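Local coordinates for protein endo-polygalacturonase (Pectobacterium carotovorum subsp. carotovorum, PDB 1BHE) that hydrolyses the alpha-1,4-galacturonosyl links of polygalacturonic acid in pectin, contributing to the maceration and soft-rotting of plant tissue, at residues S54-L65 with D100-T108. Residues are numbered along the deposited sequence; the frame is centred on the assembly and turned at random.
Sequences SGPLSLPSGVSL and DAFITAVST
Leu57 and Ser58 run parallel to Ile103 and Thr104, joined by three backbone hydrogen bonds: Leu57 N to Phe102 O (2.8 Å), Thr104 N to Leu57 O (3.0 Å) and the nearly straight Leu59 N to Thr104 O (2.9 Å, 173° at the hydrogen). Waters extend this ladder. One bridges Leu57 O, Ala101 O and Thr104 OG1; another continues the pairing where the strands part, donating a hydrogen bond to Leu59 O (2.7 Å) and accepting one from Val106 N.

Apolar contacts line the inward face. CD1 of Leu65, beyond the type II turn Pro60–Val63, meets Ile103 CD1 at 4.1 Å, the two side chains crossing at a slant; Leu73 touches both. Leu59 CB lies 4.2 Å from Ala105 CB, near Phe162.

A carbonyl meets an aromatic edge at Phe102. With its CG anti to the backbone N (chi1 -171°), Phe102 swings its ring back toward 54-65, where Gly55 O meets the ring edge in plane, 3.4 Å from CE1. Gly55 O also accepts a hydrogen bond from Ser54 OG.

At the far end, Thr108 CG2 packs against Leu59 O (3.4 Å), while its OG1 is hydrogen-bonded to Ser159 OG. Successive coils stacked strand on strand, with aliphatic residues inside, typify the right-handed parallel beta-helix of family 28 glycosyl hydrolases.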
ATOM      1  N   SER A  54     -16.916 -10.294   9.761  1.00  9.20           N
ATOM      2  CA  SER A  54     -16.849 -11.214   8.627  1.00  7.93           C
ATOM      3  C   SER A  54     -15.468 -11.794   8.369  1.00  7.36           C
ATOM      4  O   SER A  54     -14.445 -11.249   8.768  1.00  6.71           O
ATOM      5  CB  SER A  54     -17.277 -10.408   7.378  1.00  8.16           C
ATOM      6  OG  SER A  54     -17.098 -11.120   6.169  1.00  7.42           O
ATOM      7  N   GLY A  55     -15.462 -12.902   7.635  1.00  6.96           N
ATOM      8  CA  GLY A  55     -14.237 -13.526   7.151  1.00  6.77           C
ATOM      9  C   GLY A  55     -14.077 -13.082   5.692  1.00  6.58           C
ATOM     10  O   GLY A  55     -14.727 -12.135   5.242  1.00  6.21           O
ATOM     11  N   PRO A  56     -13.228 -13.766   4.944  1.00  6.83           N
ATOM     12  CA  PRO A  56     -12.952 -13.431   3.562  1.00  6.75           C
ATOM     13  C   PRO A  56     -14.181 -13.218   2.694  1.00  6.16           C
ATOM     14  O   PRO A  56     -15.112 -14.019   2.705  1.00  5.13           O
ATOM     15  CB  PRO A  56     -12.156 -14.632   3.048  1.00  6.96           C
ATOM     16  CG  PRO A  56     -11.438 -15.124   4.256  1.00  7.26           C
ATOM     17  CD  PRO A  56     -12.384 -14.897   5.410  1.00  7.25           C
ATOM     18  N   LEU A  57     -14.152 -12.144   1.913  1.00  4.99           N
ATOM     19  CA  LEU A  57     -15.203 -11.796   0.985  1.00  4.10           C
ATOM     20  C   LEU A  57     -14.617 -11.672  -0.425  1.00  5.01           C
ATOM     21  O   LEU A  57     -13.459 -11.283  -0.581  1.00  4.20           O
ATOM     22  CB  LEU A  57     -15.852 -10.457   1.367  1.00  4.38           C
ATOM     23  CG  LEU A  57     -16.529 -10.362   2.733  1.00  4.25           C
ATOM     24  CD1 LEU A  57     -16.842  -8.913   3.104  1.00  4.12           C
ATOM     25  CD2 LEU A  57     -17.798 -11.209   2.769  1.00  4.60           C
ATOM     26  N   SER A  58     -15.427 -11.996  -1.420  1.00  5.27           N
ATOM     27  CA  SER A  58     -15.023 -11.850  -2.819  1.00  4.81           C
ATOM     28  C   SER A  58     -15.894 -10.794  -3.496  1.00  4.71           C
ATOM     29  O   SER A  58     -17.129 -10.837  -3.464  1.00  4.51           O
ATOM     30  CB  SER A  58     -15.159 -13.169  -3.574  1.00  6.28           C
ATOM     31  OG  SER A  58     -14.802 -13.027  -4.938  1.00  8.23           O
ATOM     32  N   LEU A  59     -15.241  -9.828  -4.130  1.00  5.62           N
ATOM     33  CA  LEU A  59     -15.946  -8.757  -4.826  1.00  5.50           C
ATOM     34  C   LEU A  59     -16.075  -9.041  -6.309  1.00  5.26           C
ATOM     35  O   LEU A  59     -15.073  -9.054  -7.025  1.00  4.28           O
ATOM     36  CB  LEU A  59     -15.159  -7.462  -4.583  1.00  7.00           C
ATOM     37  CG  LEU A  59     -15.818  -6.147  -4.993  1.00  7.44           C
ATOM     38  CD1 LEU A  59     -17.214  -6.025  -4.408  1.00  8.70           C
ATOM     39  CD2 LEU A  59     -14.944  -4.967  -4.570  1.00  8.76           C
ATOM     40  N   PRO A  60     -17.289  -9.263  -6.804  1.00  5.22           N
ATOM     41  CA  PRO A  60     -17.532  -9.570  -8.203  1.00  5.71           C
ATOM     42  C   PRO A  60     -17.273  -8.383  -9.118  1.00  6.06           C
ATOM     43  O   PRO A  60     -17.287  -7.222  -8.696  1.00  6.64           O
ATOM     44  CB  PRO A  60     -18.992 -10.014  -8.274  1.00  5.88           C
ATOM     45  CG  PRO A  60     -19.360 -10.305  -6.850  1.00  6.40           C
ATOM     46  CD  PRO A  60     -18.550  -9.313  -6.029  1.00  5.48           C
ATOM     47  N   SER A  61     -17.011  -8.664 -10.387  1.00  5.69           N
ATOM     48  CA  SER A  61     -16.723  -7.638 -11.378  1.00  5.89           C
ATOM     49  C   SER A  61     -17.918  -6.704 -11.560  1.00  5.84           C
ATOM     50  O   SER A  61     -19.046  -7.180 -11.699  1.00  5.58           O
ATOM     51  CB  SER A  61     -16.427  -8.270 -12.747  1.00  5.34           C
ATOM     52  OG  SER A  61     -16.041  -7.249 -13.662  1.00  4.43           O
ATOM     53  N   GLY A  62     -17.674  -5.403 -11.572  1.00  6.07           N
ATOM     54  CA  GLY A  62     -18.724  -4.408 -11.755  1.00  5.90           C
ATOM     55  C   GLY A  62     -19.541  -4.109 -10.510  1.00  6.35           C
ATOM     56  O   GLY A  62     -20.461  -3.286 -10.538  1.00  6.71           O
ATOM     57  N   VAL A  63     -19.282  -4.806  -9.419  1.00  6.70           N
ATOM     58  CA  VAL A  63     -19.977  -4.666  -8.147  1.00  5.84           C
ATOM     59  C   VAL A  63     -19.083  -3.964  -7.135  1.00  6.05           C
ATOM     60  O   VAL A  63     -17.855  -4.077  -7.151  1.00  5.01           O
ATOM     61  CB  VAL A  63     -20.411  -6.052  -7.630  1.00  6.42           C
ATOM     62  CG1 VAL A  63     -21.067  -5.991  -6.260  1.00  5.01           C
ATOM     63  CG2 VAL A  63     -21.339  -6.728  -8.633  1.00  6.31           C
ATOM     64  N   SER A  64     -19.696  -3.191  -6.230  1.00  6.15           N
ATOM     65  CA  SER A  64     -18.945  -2.439  -5.240  1.00  5.45           C
ATOM     66  C   SER A  64     -19.473  -2.675  -3.823  1.00  6.24           C
ATOM     67  O   SER A  64     -20.536  -3.254  -3.613  1.00  5.10           O
ATOM     68  CB  SER A  64     -19.032  -0.937  -5.552  1.00  5.43           C
ATOM     69  OG  SER A  64     -18.432  -0.609  -6.796  1.00  5.54           O
ATOM     70  N   LEU A  65     -18.712  -2.180  -2.854  1.00  6.27           N
ATOM     71  CA  LEU A  65     -19.078  -2.228  -1.452  1.00  7.23           C
ATOM     72  C   LEU A  65     -19.184  -0.775  -0.970  1.00  7.38           C
ATOM     73  O   LEU A  65     -18.305   0.035  -1.274  1.00  7.85           O
ATOM     74  CB  LEU A  65     -18.056  -2.926  -0.573  1.00  8.92           C
ATOM     75  CG  LEU A  65     -18.343  -4.272   0.062  1.00 11.18           C
ATOM     76  CD1 LEU A  65     -17.268  -4.593   1.105  1.00 11.70           C
ATOM     77  CD2 LEU A  65     -19.723  -4.374   0.689  1.00 10.71           C
ATOM     78  N   ASP A 100      -5.900 -15.922   3.037  1.00 11.58           N
ATOM     79  CA  ASP A 100      -6.634 -15.166   2.019  1.00 10.82           C
ATOM     80  C   ASP A 100      -6.739 -13.728   2.541  1.00 10.05           C
ATOM     81  O   ASP A 100      -6.632 -13.524   3.757  1.00  9.44           O
ATOM     82  CB  ASP A 100      -8.030 -15.721   1.774  1.00 11.13           C
ATOM     83  CG  ASP A 100      -8.034 -17.063   1.061  1.00 11.96           C
ATOM     84  OD1 ASP A 100      -7.132 -17.315   0.244  1.00 11.34           O
ATOM     85  OD2 ASP A 100      -8.944 -17.868   1.336  1.00 11.91           O
ATOM     86  N   ALA A 101      -7.004 -12.761   1.668  1.00  8.24           N
ATOM     87  CA  ALA A 101      -7.171 -11.385   2.126  1.00  7.51           C
ATOM     88  C   ALA A 101      -8.589 -11.216   2.668  1.00  7.27           C
ATOM     89  O   ALA A 101      -9.423 -12.108   2.476  1.00  7.93           O
ATOM     90  CB  ALA A 101      -6.920 -10.395   0.997  1.00  7.06           C
ATOM     91  N   PHE A 102      -8.857 -10.090   3.311  1.00  6.68           N
ATOM     92  CA  PHE A 102     -10.210  -9.837   3.812  1.00  6.17           C
ATOM     93  C   PHE A 102     -11.168  -9.613   2.651  1.00  5.75           C
ATOM     94  O   PHE A 102     -12.242 -10.220   2.580  1.00  6.09           O
ATOM     95  CB  PHE A 102     -10.209  -8.656   4.774  1.00  6.46           C
ATOM     96  CG  PHE A 102     -11.483  -8.409   5.526  1.00  6.06           C
ATOM     97  CD1 PHE A 102     -12.433  -9.397   5.715  1.00  6.38           C
ATOM     98  CD2 PHE A 102     -11.709  -7.150   6.073  1.00  6.22           C
ATOM     99  CE1 PHE A 102     -13.599  -9.144   6.416  1.00  6.36           C
ATOM    100  CE2 PHE A 102     -12.870  -6.893   6.782  1.00  5.98           C
ATOM    101  CZ  PHE A 102     -13.810  -7.889   6.945  1.00  5.96           C
ATOM    102  N   ILE A 103     -10.804  -8.726   1.732  1.00  5.18           N
ATOM    103  CA  ILE A 103     -11.618  -8.443   0.553  1.00  4.21           C
ATOM    104  C   ILE A 103     -10.758  -8.683  -0.695  1.00  4.79           C
ATOM    105  O   ILE A 103      -9.689  -8.071  -0.794  1.00  5.03           O
ATOM    106  CB  ILE A 103     -12.174  -7.019   0.523  1.00  4.98           C
ATOM    107  CG1 ILE A 103     -13.070  -6.733   1.747  1.00  5.12           C
ATOM    108  CG2 ILE A 103     -12.970  -6.766  -0.758  1.00  4.53           C
ATOM    109  CD1 ILE A 103     -13.307  -5.235   1.906  1.00  6.43           C
ATOM    110  N   THR A 104     -11.190  -9.592  -1.557  1.00  4.41           N
ATOM    111  CA  THR A 104     -10.414  -9.899  -2.761  1.00  4.47           C
ATOM    112  C   THR A 104     -11.231  -9.646  -4.025  1.00  4.56           C
ATOM    113  O   THR A 104     -12.380 -10.063  -4.142  1.00  4.63           O
ATOM    114  CB  THR A 104      -9.946 -11.369  -2.760  1.00  4.97           C
ATOM    115  OG1 THR A 104      -9.297 -11.698  -1.526  1.00  4.84           O
ATOM    116  CG2 THR A 104      -8.951 -11.615  -3.892  1.00  4.84           C
ATOM    117  N   ALA A 105     -10.639  -8.946  -4.989  1.00  3.85           N
ATOM    118  CA  ALA A 105     -11.270  -8.629  -6.260  1.00  3.66           C
ATOM    119  C   ALA A 105     -10.391  -9.213  -7.372  1.00  4.45           C
ATOM    120  O   ALA A 105      -9.271  -8.740  -7.570  1.00  4.70           O
ATOM    121  CB  ALA A 105     -11.389  -7.115  -6.414  1.00  2.53           C
ATOM    122  N   VAL A 106     -10.845 -10.276  -8.005  1.00  4.87           N
ATOM    123  CA  VAL A 106     -10.089 -10.963  -9.048  1.00  5.84           C
ATOM    124  C   VAL A 106     -10.706 -10.749 -10.419  1.00  5.19           C
ATOM    125  O   VAL A 106     -11.900 -10.986 -10.604  1.00  4.86           O
ATOM    126  CB  VAL A 106     -10.061 -12.490  -8.774  1.00  6.65           C
ATOM    127  CG1 VAL A 106      -9.389 -13.227  -9.931  1.00  8.07           C
ATOM    128  CG2 VAL A 106      -9.344 -12.784  -7.470  1.00  7.58           C
ATOM    129  N   SER A 107      -9.911 -10.299 -11.386  1.00  4.59           N
ATOM    130  CA  SER A 107     -10.413 -10.067 -12.736  1.00  4.79           C
ATOM    131  C   SER A 107     -11.694  -9.248 -12.755  1.00  4.69           C
ATOM    132  O   SER A 107     -12.669  -9.611 -13.415  1.00  4.27           O
ATOM    133  CB  SER A 107     -10.601 -11.427 -13.443  1.00  5.55           C
ATOM    134  OG  SER A 107      -9.326 -12.066 -13.484  1.00  6.18           O
ATOM    135  N   THR A 108     -11.686  -8.100 -12.075  1.00  4.18           N
ATOM    136  CA  THR A 108     -12.845  -7.225 -12.030  1.00  4.04           C
ATOM    137  C   THR A 108     -12.637  -6.006 -12.926  1.00  4.12           C
ATOM    138  O   THR A 108     -11.514  -5.591 -13.207  1.00  3.01           O
ATOM    139  CB  THR A 108     -13.150  -6.712 -10.605  1.00  3.46           C
ATOM    140  OG1 THR A 108     -12.047  -5.911 -10.142  1.00  4.59           O
ATOM    141  CG2 THR A 108     -13.326  -7.883  -9.645  1.00  3.71           C
TER
HETATM  142  O   HOH W   1     -11.078 -12.529   0.305  1.00  3.58           O
HETATM  143  O   HOH W   2     -12.156 -13.304  -5.431  1.00 25.62           O
HETATM  144  O   HOH W   3     -13.520 -11.199  -7.277  1.00  4.03           O